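Long-range contacts in protein kinase, putative (Bodo saltans, PDB 6TLY), which is the central, zinc-binding domain of the kinetochore protein KKT2, a putative serine/threonine kinase, and probably serves in localising it to centromeres: residues 9-14 with 52-57; 76-81 with 93-98. All coordinates share one frame; numbering follows the deposited sequence.

Contact 1: 9-14 with 52-57; sequences IQCMNR and EKCDYD. With ZN (zinc ion), chain B; SO4 (sulfate ion), chain F.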
loop_
_atom_site.group_PDB
_atom_site.type_symbol
_atom_site.label_atom_id
_atom_site.label_comp_id
_atom_site.label_asym_id
_atom_site.label_seq_id
_atom_site.Cartn_x
_atom_site.Cartn_y
_atom_site.Cartn_z
ATOM N N ILE A 9 -2.698 1.502 11.860
ATOM C CA ILE A 9 -2.101 0.904 10.633
ATOM C C ILE A 9 -2.857 1.425 9.408
ATOM O O ILE A 9 -3.907 0.905 9.079
ATOM C CB ILE A 9 -1.999 -0.619 10.676
ATOM C CG1 ILE A 9 -1.160 -1.067 11.871
ATOM C CG2 ILE A 9 -1.420 -1.115 9.367
ATOM C CD1 ILE A 9 -0.887 -2.520 11.887
ATOM N N GLN A 10 -2.213 2.335 8.708
ATOM C CA GLN A 10 -2.838 3.058 7.600
ATOM C C GLN A 10 -1.951 3.083 6.354
ATOM O O GLN A 10 -0.764 2.918 6.445
ATOM C CB GLN A 10 -3.124 4.483 8.076
ATOM N N CYS A 11 -2.573 3.377 5.221
ATOM C CA CYS A 11 -1.834 3.552 3.956
ATOM C C CYS A 11 -1.329 5.000 3.848
ATOM O O CYS A 11 -1.499 5.763 4.753
ATOM C CB CYS A 11 -2.755 3.249 2.788
ATOM S SG CYS A 11 -3.987 4.551 2.611
ATOM N N MET A 12 -0.724 5.361 2.724
ATOM C CA MET A 12 -0.195 6.721 2.572
ATOM C C MET A 12 -1.297 7.772 2.506
ATOM O O MET A 12 -1.011 8.951 2.740
ATOM C CB MET A 12 0.669 6.866 1.298
ATOM C CG MET A 12 1.685 5.773 1.112
ATOM S SD MET A 12 2.605 6.004 -0.425
ATOM C CE MET A 12 3.884 7.089 0.145
ATOM N N ASN A 13 -2.525 7.372 2.129
ATOM C CA ASN A 13 -3.645 8.296 2.018
ATOM C C ASN A 13 -4.640 8.199 3.182
ATOM O O ASN A 13 -5.819 8.492 3.010
ATOM C CB ASN A 13 -4.322 8.126 0.666
ATOM C CG ASN A 13 -3.337 8.459 -0.435
ATOM O OD1 ASN A 13 -2.868 9.598 -0.536
ATOM N ND2 ASN A 13 -2.956 7.482 -1.255
ATOM N N ARG A 14 -4.139 7.763 4.344
ATOM C CA ARG A 14 -4.811 7.652 5.634
ATOM C C ARG A 14 -6.053 6.740 5.678
ATOM O O ARG A 14 -6.923 6.984 6.502
ATOM C CB ARG A 14 -5.140 9.049 6.191
ATOM C CG ARG A 14 -3.877 9.883 6.345
ATOM C CD ARG A 14 -4.101 11.217 7.047
ATOM N NE ARG A 14 -2.858 11.991 7.122
ATOM C CZ ARG A 14 -1.921 11.820 8.052
ATOM N NH1 ARG A 14 -2.077 10.904 9.003
ATOM N NH2 ARG A 14 -0.818 12.559 8.036
ATOM N N GLU A 52 -6.766 -1.619 -0.863
ATOM C CA GLU A 52 -7.217 -1.972 -2.204
ATOM C C GLU A 52 -7.443 -0.743 -3.060
ATOM O O GLU A 52 -7.012 -0.708 -4.214
ATOM C CB GLU A 52 -8.492 -2.827 -2.143
ATOM C CG GLU A 52 -8.922 -3.364 -3.511
ATOM C CD GLU A 52 -7.891 -4.232 -4.213
ATOM O OE1 GLU A 52 -7.445 -5.231 -3.606
ATOM O OE2 GLU A 52 -7.542 -3.934 -5.382
ATOM N N LYS A 53 -8.026 0.297 -2.472
ATOM C CA LYS A 53 -8.308 1.519 -3.225
ATOM C C LYS A 53 -7.038 2.290 -3.610
ATOM O O LYS A 53 -7.057 3.017 -4.599
ATOM C CB LYS A 53 -9.336 2.399 -2.504
ATOM C CG LYS A 53 -8.831 3.036 -1.236
ATOM C CD LYS A 53 -9.877 2.998 -0.120
ATOM C CE LYS A 53 -11.064 3.890 -0.369
ATOM N NZ LYS A 53 -11.895 4.052 0.864
ATOM N N CYS A 54 -5.935 2.111 -2.876
ATOM C CA CYS A 54 -4.669 2.767 -3.209
ATOM C C CYS A 54 -3.684 1.853 -3.934
ATOM O O CYS A 54 -2.634 2.351 -4.344
ATOM C CB CYS A 54 -4.017 3.342 -1.952
ATOM S SG CYS A 54 -4.886 4.762 -1.236
ATOM N N ASP A 55 -3.940 0.518 -3.998
ATOM C CA ASP A 55 -3.009 -0.506 -4.540
ATOM C C ASP A 55 -1.685 -0.375 -3.757
ATOM O O ASP A 55 -0.624 -0.150 -4.341
ATOM C CB ASP A 55 -2.763 -0.356 -6.056
ATOM C CG ASP A 55 -1.850 -1.444 -6.597
ATOM O OD1 ASP A 55 -1.918 -2.578 -6.089
ATOM O OD2 ASP A 55 -1.057 -1.152 -7.510
ATOM N N TYR A 56 -1.807 -0.395 -2.439
ATOM C CA TYR A 56 -0.677 -0.219 -1.509
ATOM C C TYR A 56 -0.516 -1.502 -0.703
ATOM O O TYR A 56 -1.422 -1.857 -0.007
ATOM C CB TYR A 56 -0.952 0.962 -0.589
ATOM C CG TYR A 56 0.175 1.361 0.313
ATOM C CD1 TYR A 56 1.356 1.858 -0.194
ATOM C CD2 TYR A 56 0.052 1.266 1.681
ATOM C CE1 TYR A 56 2.384 2.270 0.632
ATOM C CE2 TYR A 56 1.069 1.671 2.521
ATOM C CZ TYR A 56 2.245 2.162 2.001
ATOM O OH TYR A 56 3.223 2.566 2.841
ATOM N N ASP A 57 0.633 -2.140 -0.863
ATOM C CA ASP A 57 0.971 -3.414 -0.224
ATOM C C ASP A 57 2.167 -3.270 0.674
ATOM O O ASP A 57 3.201 -2.801 0.221
ATOM C CB ASP A 57 1.388 -4.418 -1.304
ATOM C CG ASP A 57 0.266 -4.789 -2.222
ATOM O OD1 ASP A 57 -0.850 -4.986 -1.724
ATOM O OD2 ASP A 57 0.503 -4.847 -3.456
HETATM ZN ZN ZN B . -5.534 3.849 0.836
HETATM S S SO4 F . -12.160 8.006 1.262
HETATM O O1 SO4 F . -13.579 8.313 1.057
HETATM O O2 SO4 F . -12.004 7.170 2.452
HETATM O O3 SO4 F . -11.386 9.230 1.460
HETATM O O4 SO4 F . -11.656 7.288 0.084
#

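Contact 2: 76-81 with 93-98; sequences AKCGKK and RGCRGP. With ZN (zinc ion), chain D.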
loop_
_atom_site.group_PDB
_atom_site.type_symbol
_atom_site.label_atom_id
_atom_site.label_comp_id
_atom_site.label_asym_id
_atom_site.label_seq_id
_atom_site.Cartn_x
_atom_site.Cartn_y
_atom_site.Cartn_z
ATOM N N ALA A 76 -1.119 15.196 -9.455
ATOM C CA ALA A 76 -1.503 16.601 -9.510
ATOM C C ALA A 76 -3.013 16.779 -9.630
ATOM O O ALA A 76 -3.535 17.782 -9.171
ATOM C CB ALA A 76 -0.811 17.285 -10.687
ATOM N N LYS A 77 -3.714 15.816 -10.237
ATOM C CA LYS A 77 -5.136 15.959 -10.509
ATOM C C LYS A 77 -6.063 15.645 -9.328
ATOM O O LYS A 77 -7.118 16.274 -9.220
ATOM C CB LYS A 77 -5.498 15.124 -11.740
ATOM C CG LYS A 77 -4.736 15.635 -12.963
ATOM C CD LYS A 77 -4.720 14.639 -14.091
ATOM C CE LYS A 77 -3.687 13.558 -13.896
ATOM N NZ LYS A 77 -3.592 12.699 -15.110
ATOM N N CYS A 78 -5.668 14.724 -8.420
ATOM C CA CYS A 78 -6.538 14.391 -7.279
ATOM C C CYS A 78 -5.864 14.497 -5.907
ATOM O O CYS A 78 -6.546 14.399 -4.890
ATOM C CB CYS A 78 -7.177 13.022 -7.471
ATOM S SG CYS A 78 -6.012 11.634 -7.385
ATOM N N GLY A 79 -4.545 14.641 -5.880
ATOM C CA GLY A 79 -3.772 14.757 -4.653
ATOM C C GLY A 79 -3.329 13.434 -4.044
ATOM O O GLY A 79 -2.623 13.432 -3.047
ATOM N N LYS A 80 -3.761 12.311 -4.600
ATOM C CA LYS A 80 -3.433 10.980 -4.068
ATOM C C LYS A 80 -1.915 10.709 -4.067
ATOM O O LYS A 80 -1.234 11.039 -5.039
ATOM C CB LYS A 80 -4.154 9.926 -4.906
ATOM C CG LYS A 80 -4.409 8.606 -4.224
ATOM C CD LYS A 80 -5.496 7.863 -5.004
ATOM C CE LYS A 80 -5.934 6.583 -4.331
ATOM N NZ LYS A 80 -6.488 5.620 -5.329
ATOM N N LYS A 81 -1.409 10.112 -2.977
ATOM C CA LYS A 81 -0.002 9.762 -2.768
ATOM C C LYS A 81 0.266 8.307 -3.138
ATOM O O LYS A 81 -0.572 7.423 -2.889
ATOM C CB LYS A 81 0.408 9.983 -1.304
ATOM C CG LYS A 81 0.223 11.423 -0.824
ATOM C CD LYS A 81 0.408 11.506 0.683
ATOM C CE LYS A 81 -0.060 12.837 1.232
ATOM N NZ LYS A 81 0.624 13.976 0.568
ATOM N N ARG A 93 -2.693 7.703 -15.809
ATOM C CA ARG A 93 -3.220 7.352 -17.129
ATOM C C ARG A 93 -4.762 7.397 -17.149
ATOM O O ARG A 93 -5.358 7.891 -18.110
ATOM C CB ARG A 93 -2.717 5.956 -17.518
ATOM C CG ARG A 93 -3.211 5.473 -18.877
ATOM C CD ARG A 93 -2.189 5.684 -19.980
ATOM N NE ARG A 93 -0.934 4.990 -19.688
ATOM C CZ ARG A 93 0.210 5.199 -20.336
ATOM N NH1 ARG A 93 0.269 6.083 -21.326
ATOM N NH2 ARG A 93 1.304 4.530 -19.994
ATOM N N GLY A 94 -5.377 6.973 -16.041
ATOM C CA GLY A 94 -6.823 6.944 -15.895
ATOM C C GLY A 94 -7.412 8.009 -14.992
ATOM O O GLY A 94 -8.600 7.953 -14.701
ATOM N N CYS A 95 -6.623 9.004 -14.570
ATOM C CA CYS A 95 -7.117 10.057 -13.681
ATOM C C CYS A 95 -7.248 11.400 -14.346
ATOM O O CYS A 95 -6.286 11.923 -14.888
ATOM C CB CYS A 95 -6.284 10.164 -12.403
ATOM S SG CYS A 95 -6.886 11.419 -11.232
ATOM N N ARG A 96 -8.437 11.979 -14.272
ATOM C CA ARG A 96 -8.728 13.344 -14.733
ATOM C C ARG A 96 -9.224 14.242 -13.587
ATOM O O ARG A 96 -9.682 15.353 -13.835
ATOM C CB ARG A 96 -9.781 13.342 -15.844
ATOM C CG ARG A 96 -9.450 12.378 -16.953
ATOM C CD ARG A 96 -8.723 13.015 -18.117
ATOM N NE ARG A 96 -8.619 12.062 -19.226
ATOM C CZ ARG A 96 -9.588 11.821 -20.106
ATOM N NH1 ARG A 96 -10.744 12.472 -20.030
ATOM N NH2 ARG A 96 -9.415 10.916 -21.058
ATOM N N GLY A 97 -9.182 13.744 -12.360
ATOM C CA GLY A 97 -9.651 14.466 -11.193
ATOM C C GLY A 97 -10.183 13.530 -10.132
ATOM O O GLY A 97 -10.176 12.305 -10.289
ATOM N N PRO A 98 -10.633 14.105 -9.015
ATOM C CA PRO A 98 -11.133 13.268 -7.913
ATOM C C PRO A 98 -12.364 12.424 -8.258
ATOM O O PRO A 98 -13.225 12.867 -9.012
ATOM C CB PRO A 98 -11.447 14.287 -6.811
ATOM C CG PRO A 98 -11.576 15.608 -7.509
ATOM C CD PRO A 98 -10.660 15.542 -8.684
HETATM ZN ZN ZN D . -5.283 11.201 -9.543
#

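Contact 1: 9-14 with 52-57
The thiolate of C54 is gripped from two directions: its SG binds the zinc ion at 2.4 Å and also accepts a hydrogen bond from ND2 of N13 at 3.3 Å. That N-H points almost straight at the sulfur, at 161°, and the sulfur lies close to the amide plane of N13. This is a zinc site of three cysteines and one histidine within the C1-like part of the domain. C11 SG binds the same zinc ion at 2.5 Å, and H15 and C51 complete the four ligands. C11 opens a type I turn running to R14, and within it the backbone N of N13 gives a weak hydrogen bond to C11 SG. Both sulfurs are therefore approached by N-H groups, which would probably temper the negative charge gathered round the metal. The other end of the N13 amide is engaged too, OD1 accepting from the backbone N of K81.

Behind the ligand C11, Y56 reaches in from the start of strand 56-59, its CG anti to the backbone N (chi1 -173°), which carries the ring up to the turn. CB of C11 meets CD2 of Y56 obliquely at 3.6 Å. The side chains of M12 and Y56 cross at about a right angle, and M12 CG lies over one face of the ring in a CH-pi contact. With Y56 cut back to an alanine, C11 CB would probably lose its neighbour beside the zinc site and M12 CG the ring face it lies over. M12 adds a Met-aromatic contact, its SD standing obliquely 4.7 Å from the Y56 ring centroid.

Contact 2: 76-81 with 93-98
Residues 77-78 and 97-98 run close together, with CA atoms 4.8 Å apart both for K77 and G97 and for C78 and P98, and neither pair belongs to a regular strand. They close a zinc finger of C2H2 type in which a cysteine, C95, takes the last ligand position. The zinc ion is held by SG of C78 and SG of C95, each at 2.3 Å, together with C75 and with H91 from helix 85-93. G97 has an extended backbone, and a CB there would be jammed against the carbonyl oxygen of R96 and would clash with P98 CD. Across the contact, G97 CA sits 3.7 Å from K77 O. The same oxygen has CD of P98 nearby, while CB of C78 packs loosely against the proline nitrogen.

K77 does the polar work. A bend at chi3 (-80°) carries CE past C95 O, and the extended last bond takes NZ on to that oxygen; S92 OG is a second partner. The bond from K77 NZ to C95 O is 2.8 Å long, with a C=O...N angle of 155° and the donor tilted 17° from the carbonyl plane.

In the fold
Each contact supplies two cysteines to a zinc site of three cysteines and one histidine, and the two follow in series along the chain, yet they sit differently. Contact 1 is buried, its centre about 4 Å from the centre of the chain, and joins a loop to the start of strand 56-59; contact 2 lies at the surface, its centre about 17 Å from that of the chain, where the finger's hairpin loop meets the chain leaving helix 85-93. In contact 1 a tyrosine ring packs on one cysteine and an amide hydrogen-bonds to the other, whereas contact 2 relies on backbone packing and a lysine. The two meet directly: K80 NZ lies 2.8 Å from K53 O, and with K81 it fastens the finger to the first zinc site.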